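Local coordinates for protein proline dehydrogenase (Bradyrhizobium japonicum USDA 110, PDB 3HAZ) that probably oxidises proline to glutamate in two steps, using an FAD-dependent proline dehydrogenase and an NAD-dependent aldehyde dehydrogenase joined in one chain, at residues D18-A23 / P494-A498; R368-L374 / P487-I491. One frame throughout, in Å; residues are numbered along the deposited sequence.

Both contacts lie close to the adenine end of the FAD, their centres about 10 Å apart and each about 28 Å from the centre of the chain. Helix 369-384 of the proline dehydrogenase barrel, which begins beside the FAD, carries the first half of contact 2; helix 487-491 supplies the second. The chain then runs on into 494-498, which meets the N-terminal helix 18-28 in contact 1. Contact 2 thus falls within the sequence span that contact 1 brings together. Arg-368 NH1 probably hydrogen-bonds Ala-496 O at 2.9 Å, and Met-371 touches Ala-22 and Ala-497, so residues from three distant parts of the sequence pack together.

Contact 1. Residues D18-A23 / P494-A498; sequences DAEIAA and PQAAA
This is a small, alanine-rich packing contact in which the first turns of the N-terminal helix 18-28 lie against the 3-10 turn and following loop at 494-498, with no direct hydrogen bond between them. Ala-22 CB is the central apolar group: it meets Ala-497 CB at 3.7 Å and also rests on Pro-494 CA. The methyl of Ala-497 reaches the helix between Ala-22 and Asp-18, touching the CB of Asp-18 at 3.7 Å as well. One turn of 3-10 helix, closed by the bond from Ala-497 N to Pro-494 O (2.9 Å), folds the chain so that Pro-494 and Ala-497 both reach helix 18-28. The same Pro-494 O receives a CA-H...O contact from Ala-19 CA at 3.4 Å, and Ala-19 CB lies beside the same oxygen. Pro-494 touches the helix with ring atoms CB, near Ala-19 O, and more loosely CG, 4.1 Å from Ala-23 CA. The side chain of Ala-498 lies about 4 Å from that of the FAD-binding Thr-367, which places the contact at the edge of the cofactor site. A water donates to both Asp-18 OD2 (2.6 Å) and Ala-497 O (3.0 Å), bridging the two segments. Asp-18 OD1 forms a salt bridge with Lys-318, while Met-371 of helix 369-384 packs on Ala-22 and Ala-497.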
ATOM      1  N   ASP A  18      28.470 -18.723  -4.896  1.00 32.66           N
ATOM      2  CA  ASP A  18      27.673 -19.385  -5.924  1.00 30.15           C
ATOM      3  C   ASP A  18      27.795 -18.704  -7.285  1.00 34.01           C
ATOM      4  O   ASP A  18      27.921 -19.370  -8.313  1.00 29.15           O
ATOM      5  CB  ASP A  18      26.198 -19.426  -5.517  1.00 28.07           C
ATOM      6  CG  ASP A  18      25.961 -20.185  -4.221  1.00 31.97           C
ATOM      7  OD1 ASP A  18      26.601 -19.857  -3.194  1.00 29.81           O
ATOM      8  OD2 ASP A  18      25.117 -21.105  -4.227  1.00 26.30           O
ATOM      9  N   ALA A  19      27.740 -17.375  -7.277  1.00 34.69           N
ATOM     10  CA  ALA A  19      27.738 -16.579  -8.502  1.00 36.77           C
ATOM     11  C   ALA A  19      28.954 -16.843  -9.382  1.00 33.16           C
ATOM     12  O   ALA A  19      28.828 -17.023 -10.594  1.00 33.53           O
ATOM     13  CB  ALA A  19      27.641 -15.095  -8.165  1.00 35.87           C
ATOM     14  N   GLU A  20      30.133 -16.853  -8.769  1.00 33.47           N
ATOM     15  CA  GLU A  20      31.370 -17.108  -9.500  1.00 34.25           C
ATOM     16  C   GLU A  20      31.389 -18.510 -10.107  1.00 35.31           C
ATOM     17  O   GLU A  20      31.954 -18.722 -11.182  1.00 32.50           O
ATOM     18  CB  GLU A  20      32.581 -16.897  -8.589  1.00 39.48           C
ATOM     19  CG  GLU A  20      32.692 -15.466  -8.069  1.00 58.33           C
ATOM     20  CD  GLU A  20      33.900 -15.243  -7.177  1.00 70.08           C
ATOM     21  OE1 GLU A  20      34.396 -16.225  -6.586  1.00 75.95           O
ATOM     22  OE2 GLU A  20      34.349 -14.081  -7.067  1.00 71.44           O
ATOM     23  N   ILE A  21      30.781 -19.469  -9.415  1.00 33.69           N
ATOM     24  CA  ILE A  21      30.665 -20.821  -9.961  1.00 34.20           C
ATOM     25  C   ILE A  21      29.720 -20.795 -11.159  1.00 25.62           C
ATOM     26  O   ILE A  21      30.028 -21.338 -12.220  1.00 29.03           O
ATOM     27  CB  ILE A  21      30.182 -21.844  -8.899  1.00 32.28           C
ATOM     28  CG1 ILE A  21      31.264 -22.048  -7.833  1.00 33.68           C
ATOM     29  CG2 ILE A  21      29.839 -23.178  -9.549  1.00 22.63           C
ATOM     30  CD1 ILE A  21      30.839 -22.943  -6.688  1.00 37.56           C
ATOM     31  N   ALA A  22      28.577 -20.137 -10.987  1.00 25.80           N
ATOM     32  CA  ALA A  22      27.604 -19.997 -12.063  1.00 28.94           C
ATOM     33  C   ALA A  22      28.195 -19.280 -13.281  1.00 32.00           C
ATOM     34  O   ALA A  22      27.798 -19.545 -14.414  1.00 34.56           O
ATOM     35  CB  ALA A  22      26.363 -19.264 -11.563  1.00 27.72           C
ATOM     36  N   ALA A  23      29.142 -18.377 -13.046  1.00 30.29           N
ATOM     37  CA  ALA A  23      29.763 -17.638 -14.141  1.00 32.98           C
ATOM     38  C   ALA A  23      30.579 -18.572 -15.029  1.00 37.97           C
ATOM     39  O   ALA A  23      30.835 -18.267 -16.192  1.00 38.97           O
ATOM     40  CB  ALA A  23      30.635 -16.496 -13.603  1.00 28.88           C
ATOM     41  N   PRO A 494      24.343 -15.406 -13.505  1.00 37.83           N
ATOM     42  CA  PRO A 494      25.251 -15.799 -12.422  1.00 37.87           C
ATOM     43  C   PRO A 494      24.826 -15.262 -11.057  1.00 42.61           C
ATOM     44  O   PRO A 494      24.775 -16.025 -10.089  1.00 36.90           O
ATOM     45  CB  PRO A 494      26.580 -15.170 -12.847  1.00 37.73           C
ATOM     46  CG  PRO A 494      26.527 -15.187 -14.332  1.00 42.45           C
ATOM     47  CD  PRO A 494      25.077 -14.988 -14.713  1.00 42.78           C
ATOM     48  N   GLN A 495      24.518 -13.971 -10.985  1.00 44.18           N
ATOM     49  CA  GLN A 495      24.161 -13.339  -9.714  1.00 43.61           C
ATOM     50  C   GLN A 495      22.857 -13.895  -9.140  1.00 37.86           C
ATOM     51  O   GLN A 495      22.524 -13.645  -7.978  1.00 32.80           O
ATOM     52  CB  GLN A 495      24.074 -11.814  -9.864  1.00 52.78           C
ATOM     53  CG  GLN A 495      22.742 -11.303 -10.395  1.00 63.89           C
ATOM     54  CD  GLN A 495      22.766  -9.813 -10.709  1.00 76.49           C
ATOM     55  OE1 GLN A 495      23.824  -9.181 -10.706  1.00 81.59           O
ATOM     56  NE2 GLN A 495      21.594  -9.248 -10.987  1.00 74.92           N
ATOM     57  N   ALA A 496      22.124 -14.649  -9.956  1.00 35.22           N
ATOM     58  CA  ALA A 496      20.886 -15.285  -9.509  1.00 37.91           C
ATOM     59  C   ALA A 496      21.125 -16.717  -9.017  1.00 30.79           C
ATOM     60  O   ALA A 496      20.179 -17.464  -8.769  1.00 28.51           O
ATOM     61  CB  ALA A 496      19.853 -15.275 -10.629  1.00 34.38           C
ATOM     62  N   ALA A 497      22.389 -17.094  -8.874  1.00 31.79           N
ATOM     63  CA  ALA A 497      22.734 -18.474  -8.537  1.00 25.10           C
ATOM     64  C   ALA A 497      22.180 -18.898  -7.172  1.00 23.25           C
ATOM     65  O   ALA A 497      21.503 -19.922  -7.059  1.00 27.73           O
ATOM     66  CB  ALA A 497      24.244 -18.671  -8.601  1.00 24.44           C
ATOM     67  N   ALA A 498      22.464 -18.105  -6.144  1.00 22.91           N
ATOM     68  CA  ALA A 498      21.992 -18.385  -4.792  1.00 28.22           C
ATOM     69  C   ALA A 498      20.480 -18.216  -4.678  1.00 31.36           C
ATOM     70  O   ALA A 498      19.888 -17.416  -5.393  1.00 35.91           O
ATOM     71  CB  ALA A 498      22.697 -17.477  -3.797  1.00 25.74           C
TER
HETATM   72  O   HOH W   1      23.058 -21.947  -5.561  1.00 23.66           O

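Contact 2. Residues R368-L374 / P487-I491; sequences RKAMTDL and PADAI. With FAD (flavin-adenine dinucleotide), chain C; SO4 (sulfate ion), chain F.
Helices 369-374 and 487-491 run roughly antiparallel, 144° between their directions, with axes 8.6 Å apart at closest approach. Ile-491 lays CD1 over the centre of one face of the Arg-368 guanidinium, 3.5 Å from CZ, and the same methyl touches Ala-370 CB. Arg-368 bends at chi3 (64°), bringing NH2 to Ala-490 O at 2.8 Å; this bond is angled, the donor standing above the carbonyl plane. Arg-368 NH2 also donates almost straight (172°) to O1 of a sulfate ion, probably from the crystallisation liquor; NE binds its O2, and Ala-370 N holds O4 at 2.7 Å. With an alanine at Arg-368, Ala-490 O would probably lose this donor, the Ile-491 methyl its flat cover and the sulfate two of its bonds. Further along, Leu-374 CG packs on Pro-487 CB at 3.7 Å, and Asp-373 CB meets the ring at CG. Helix 369-374 turns its other side to the cofactor: Thr-372 OG1 donates to adenine N3A, and Lys-369 NZ, paired with Asp-373 OD2, reaches phosphate oxygen O2A at 2.9 Å. Asp-373 OD1 forms a salt bridge with FAD-binding Lys-344. The helix thus forms part of the adenine and pyrophosphate end of the FAD site in the proline dehydrogenase barrel.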
ATOM      1  N   ARG A 368      19.996 -23.264  -4.939  1.00 16.49           N
ATOM      2  CA  ARG A 368      18.976 -23.397  -5.975  1.00 24.96           C
ATOM      3  C   ARG A 368      19.113 -24.749  -6.665  1.00 24.06           C
ATOM      4  O   ARG A 368      20.210 -25.154  -7.046  1.00 26.03           O
ATOM      5  CB  ARG A 368      19.055 -22.255  -6.994  1.00 25.98           C
ATOM      6  CG  ARG A 368      18.494 -20.938  -6.472  1.00 27.41           C
ATOM      7  CD  ARG A 368      18.360 -19.904  -7.580  1.00 22.42           C
ATOM      8  NE  ARG A 368      17.396 -20.312  -8.600  1.00 34.45           N
ATOM      9  CZ  ARG A 368      17.067 -19.570  -9.653  1.00 40.75           C
ATOM     10  NH1 ARG A 368      17.622 -18.376  -9.824  1.00 34.53           N
ATOM     11  NH2 ARG A 368      16.184 -20.021 -10.536  1.00 36.62           N
ATOM     12  N   LYS A 369      17.989 -25.434  -6.827  1.00 18.56           N
ATOM     13  CA  LYS A 369      17.974 -26.788  -7.367  1.00 21.84           C
ATOM     14  C   LYS A 369      18.602 -26.843  -8.760  1.00 27.31           C
ATOM     15  O   LYS A 369      19.331 -27.790  -9.092  1.00 24.93           O
ATOM     16  CB  LYS A 369      16.535 -27.323  -7.383  1.00 24.22           C
ATOM     17  CG  LYS A 369      16.403 -28.851  -7.397  1.00 24.69           C
ATOM     18  CD  LYS A 369      16.480 -29.404  -8.812  1.00 31.91           C
ATOM     19  CE  LYS A 369      16.109 -30.878  -8.854  1.00 24.91           C
ATOM     20  NZ  LYS A 369      16.006 -31.380 -10.252  1.00 24.77           N
ATOM     21  N   ALA A 370      18.332 -25.819  -9.567  1.00 20.39           N
ATOM     22  CA  ALA A 370      18.875 -25.737 -10.921  1.00 24.08           C
ATOM     23  C   ALA A 370      20.399 -25.674 -10.930  1.00 24.43           C
ATOM     24  O   ALA A 370      21.030 -26.117 -11.886  1.00 24.67           O
ATOM     25  CB  ALA A 370      18.296 -24.535 -11.666  1.00 26.08           C
ATOM     26  N   MET A 371      20.986 -25.107  -9.877  1.00 23.12           N
ATOM     27  CA  MET A 371      22.442 -25.065  -9.758  1.00 20.32           C
ATOM     28  C   MET A 371      23.007 -26.462  -9.478  1.00 22.69           C
ATOM     29  O   MET A 371      24.082 -26.822  -9.966  1.00 22.56           O
ATOM     30  CB  MET A 371      22.884 -24.072  -8.673  1.00 19.60           C
ATOM     31  CG  MET A 371      22.832 -22.601  -9.096  1.00 22.10           C
ATOM     32  SD  MET A 371      23.970 -22.214 -10.452  1.00 26.31           S
ATOM     33  CE  MET A 371      25.580 -22.275  -9.657  1.00 20.45           C
ATOM     34  N   THR A 372      22.283 -27.252  -8.692  1.00 15.69           N
ATOM     35  CA  THR A 372      22.697 -28.632  -8.468  1.00 19.04           C
ATOM     36  C   THR A 372      22.622 -29.400  -9.779  1.00 27.24           C
ATOM     37  O   THR A 372      23.521 -30.175 -10.113  1.00 23.07           O
ATOM     38  CB  THR A 372      21.836 -29.329  -7.398  1.00 16.06           C
ATOM     39  OG1 THR A 372      22.206 -28.834  -6.104  1.00 19.35           O
ATOM     40  CG2 THR A 372      22.048 -30.844  -7.434  1.00 16.44           C
ATOM     41  N   ASP A 373      21.545 -29.171 -10.523  1.00 22.51           N
ATOM     42  CA  ASP A 373      21.346 -29.836 -11.805  1.00 23.40           C
ATOM     43  C   ASP A 373      22.435 -29.451 -12.802  1.00 19.76           C
ATOM     44  O   ASP A 373      22.944 -30.302 -13.524  1.00 20.45           O
ATOM     45  CB  ASP A 373      19.955 -29.528 -12.373  1.00 22.73           C
ATOM     46  CG  ASP A 373      18.869 -30.385 -11.752  1.00 25.24           C
ATOM     47  OD1 ASP A 373      19.201 -31.390 -11.078  1.00 26.13           O
ATOM     48  OD2 ASP A 373      17.678 -30.060 -11.939  1.00 25.59           O
ATOM     49  N   LEU A 374      22.791 -28.167 -12.834  1.00 11.94           N
ATOM     50  CA  LEU A 374      23.893 -27.694 -13.661  1.00 25.05           C
ATOM     51  C   LEU A 374      25.218 -28.333 -13.268  1.00 26.22           C
ATOM     52  O   LEU A 374      25.978 -28.783 -14.123  1.00 21.43           O
ATOM     53  CB  LEU A 374      24.045 -26.173 -13.548  1.00 28.92           C
ATOM     54  CG  LEU A 374      23.227 -25.274 -14.472  1.00 34.95           C
ATOM     55  CD1 LEU A 374      23.648 -23.838 -14.256  1.00 40.89           C
ATOM     56  CD2 LEU A 374      23.418 -25.674 -15.927  1.00 31.12           C
ATOM     57  N   PRO A 487      18.308 -26.334 -16.913  1.00 35.59           N
ATOM     58  CA  PRO A 487      18.742 -25.683 -15.671  1.00 33.99           C
ATOM     59  C   PRO A 487      19.301 -24.282 -15.911  1.00 29.36           C
ATOM     60  O   PRO A 487      18.986 -23.360 -15.158  1.00 24.17           O
ATOM     61  CB  PRO A 487      19.830 -26.628 -15.150  1.00 34.74           C
ATOM     62  CG  PRO A 487      19.416 -27.981 -15.678  1.00 29.58           C
ATOM     63  CD  PRO A 487      18.852 -27.701 -17.044  1.00 32.81           C
ATOM     64  N   ALA A 488      20.116 -24.128 -16.946  1.00 27.46           N
ATOM     65  CA  ALA A 488      20.672 -22.826 -17.293  1.00 29.50           C
ATOM     66  C   ALA A 488      19.577 -21.786 -17.537  1.00 38.34           C
ATOM     67  O   ALA A 488      19.758 -20.606 -17.241  1.00 36.90           O
ATOM     68  CB  ALA A 488      21.586 -22.938 -18.512  1.00 31.11           C
ATOM     69  N   ASP A 489      18.439 -22.225 -18.066  1.00 39.76           N
ATOM     70  CA  ASP A 489      17.346 -21.300 -18.360  1.00 40.47           C
ATOM     71  C   ASP A 489      16.558 -20.920 -17.117  1.00 39.64           C
ATOM     72  O   ASP A 489      15.802 -19.947 -17.124  1.00 46.35           O
ATOM     73  CB  ASP A 489      16.420 -21.886 -19.424  1.00 43.04           C
ATOM     74  CG  ASP A 489      17.083 -21.962 -20.786  1.00 42.08           C
ATOM     75  OD1 ASP A 489      17.977 -21.129 -21.053  1.00 45.97           O
ATOM     76  OD2 ASP A 489      16.717 -22.854 -21.579  1.00 35.30           O
ATOM     77  N   ALA A 490      16.735 -21.691 -16.050  1.00 34.72           N
ATOM     78  CA  ALA A 490      16.086 -21.390 -14.782  1.00 30.32           C
ATOM     79  C   ALA A 490      16.916 -20.378 -14.007  1.00 31.66           C
ATOM     80  O   ALA A 490      16.375 -19.533 -13.293  1.00 29.06           O
ATOM     81  CB  ALA A 490      15.899 -22.667 -13.965  1.00 31.47           C
ATOM     82  N   ILE A 491      18.235 -20.477 -14.155  1.00 34.16           N
ATOM     83  CA  ILE A 491      19.175 -19.582 -13.483  1.00 36.46           C
ATOM     84  C   ILE A 491      19.347 -18.261 -14.243  1.00 38.40           C
ATOM     85  O   ILE A 491      19.339 -17.187 -13.645  1.00 40.44           O
ATOM     86  CB  ILE A 491      20.562 -20.255 -13.312  1.00 31.61           C
ATOM     87  CG1 ILE A 491      20.444 -21.530 -12.468  1.00 29.28           C
ATOM     88  CG2 ILE A 491      21.562 -19.297 -12.681  1.00 36.18           C
ATOM     89  CD1 ILE A 491      19.750 -21.325 -11.142  1.00 35.87           C
TER
HETATM   90  PA  FAD C2001      16.060 -34.660  -8.736  1.00 18.91           P
HETATM   91  O1A FAD C2001      14.481 -34.408  -8.401  1.00 21.34           O
HETATM   92  O2A FAD C2001      16.420 -34.253 -10.093  1.00 25.24           O
HETATM   93  O5B FAD C2001      16.956 -33.793  -7.692  1.00 22.31           O
HETATM   94  C5B FAD C2001      16.690 -33.934  -6.326  1.00 24.04           C
HETATM   95  C4B FAD C2001      17.816 -33.285  -5.511  1.00 20.13           C
HETATM   96  O4B FAD C2001      18.410 -31.952  -5.969  1.00 18.48           O
HETATM   97  C3B FAD C2001      18.138 -33.512  -4.161  1.00 19.76           C
HETATM   98  O3B FAD C2001      18.174 -34.846  -3.685  1.00 17.71           O
HETATM   99  C2B FAD C2001      19.266 -32.550  -3.887  1.00 19.79           C
HETATM  100  O2B FAD C2001      20.576 -33.087  -3.856  1.00 18.92           O
HETATM  101  C1B FAD C2001      19.058 -31.422  -4.832  1.00 19.68           C
HETATM  102  N9A FAD C2001      18.273 -30.288  -4.379  1.00 23.84           N
HETATM  103  C8A FAD C2001      16.928 -30.255  -4.025  1.00 22.43           C
HETATM  104  N7A FAD C2001      16.613 -28.960  -3.713  1.00 17.56           N
HETATM  105  C5A FAD C2001      17.783 -28.183  -3.882  1.00 18.78           C
HETATM  106  C6A FAD C2001      18.063 -26.717  -3.694  1.00 19.68           C
HETATM  107  N6A FAD C2001      17.011 -25.811  -3.249  1.00 21.45           N
HETATM  108  N1A FAD C2001      19.263 -26.234  -3.934  1.00 22.84           N
HETATM  109  C2A FAD C2001      20.296 -27.084  -4.376  1.00 18.24           C
HETATM  110  N3A FAD C2001      20.027 -28.493  -4.555  1.00 24.31           N
HETATM  111  C4A FAD C2001      18.774 -28.994  -4.305  1.00 20.28           C
HETATM  112  N1  FAD C2001      23.273 -39.113  -2.024  1.00 17.50           N
HETATM  113  C2  FAD C2001      24.267 -38.854  -1.112  1.00 14.53           C
HETATM  114  O2  FAD C2001      24.315 -37.627  -0.488  1.00 20.11           O
HETATM  115  N3  FAD C2001      25.219 -39.877  -0.783  1.00 23.87           N
HETATM  116  C4  FAD C2001      25.142 -41.106  -1.375  1.00 19.21           C
HETATM  117  O4  FAD C2001      26.111 -42.081  -1.104  1.00 21.37           O
HETATM  118  C4X FAD C2001      24.106 -41.379  -2.334  1.00 17.76           C
HETATM  119  N5  FAD C2001      24.013 -42.716  -2.997  1.00 17.46           N
HETATM  120  C5X FAD C2001      22.981 -42.967  -3.934  1.00 22.61           C
HETATM  121  C6  FAD C2001      22.887 -44.285  -4.578  1.00 20.96           C
HETATM  122  C7  FAD C2001      21.859 -44.532  -5.517  1.00 21.13           C
HETATM  123  C7M FAD C2001      21.759 -45.906  -6.159  1.00 18.23           C
HETATM  124  C8  FAD C2001      20.884 -43.468  -5.856  1.00 25.68           C
HETATM  125  C8M FAD C2001      19.753 -43.710  -6.869  1.00 22.32           C
HETATM  126  C9  FAD C2001      20.977 -42.210  -5.238  1.00 21.59           C
HETATM  127  C9A FAD C2001      22.041 -41.947  -4.251  1.00 22.86           C
HETATM  128  N10 FAD C2001      22.143 -40.638  -3.602  1.00 20.92           N
HETATM  129  C10 FAD C2001      23.199 -40.391  -2.646  1.00 17.95           C
HETATM  130  C1' FAD C2001      21.298 -39.474  -4.019  1.00 19.82           C
HETATM  131  C2' FAD C2001      19.981 -39.265  -3.229  1.00 19.73           C
HETATM  132  O2' FAD C2001      19.660 -40.441  -2.494  1.00 17.38           O
HETATM  133  C3' FAD C2001      18.871 -38.847  -4.208  1.00 20.59           C
HETATM  134  O3' FAD C2001      18.397 -39.984  -4.921  1.00 21.57           O
HETATM  135  C4' FAD C2001      19.343 -37.760  -5.240  1.00 25.15           C
HETATM  136  O4' FAD C2001      20.042 -36.672  -4.742  1.00 20.49           O
HETATM  137  C5' FAD C2001      18.196 -37.325  -6.190  1.00 22.17           C
HETATM  138  O5' FAD C2001      18.668 -36.808  -7.425  1.00 29.89           O
HETATM  139  P   FAD C2001      17.710 -37.021  -8.762  1.00 19.02           P
HETATM  140  O1P FAD C2001      18.513 -36.462 -10.113  1.00 29.81           O
HETATM  141  O2P FAD C2001      17.341 -38.436  -8.883  1.00 17.83           O
HETATM  142  O3P FAD C2001      16.308 -36.241  -8.458  1.00 26.15           O
HETATM  143  S   SO4 F1001      15.011 -23.314  -9.066  1.00 52.23           S
HETATM  144  O1  SO4 F1001      14.765 -22.520 -10.269  1.00 59.94           O
HETATM  145  O2  SO4 F1001      15.242 -22.441  -7.915  1.00 44.56           O
HETATM  146  O3  SO4 F1001      13.841 -24.149  -8.813  1.00 62.06           O
HETATM  147  O4  SO4 F1001      16.189 -24.142  -9.289  1.00 44.63           O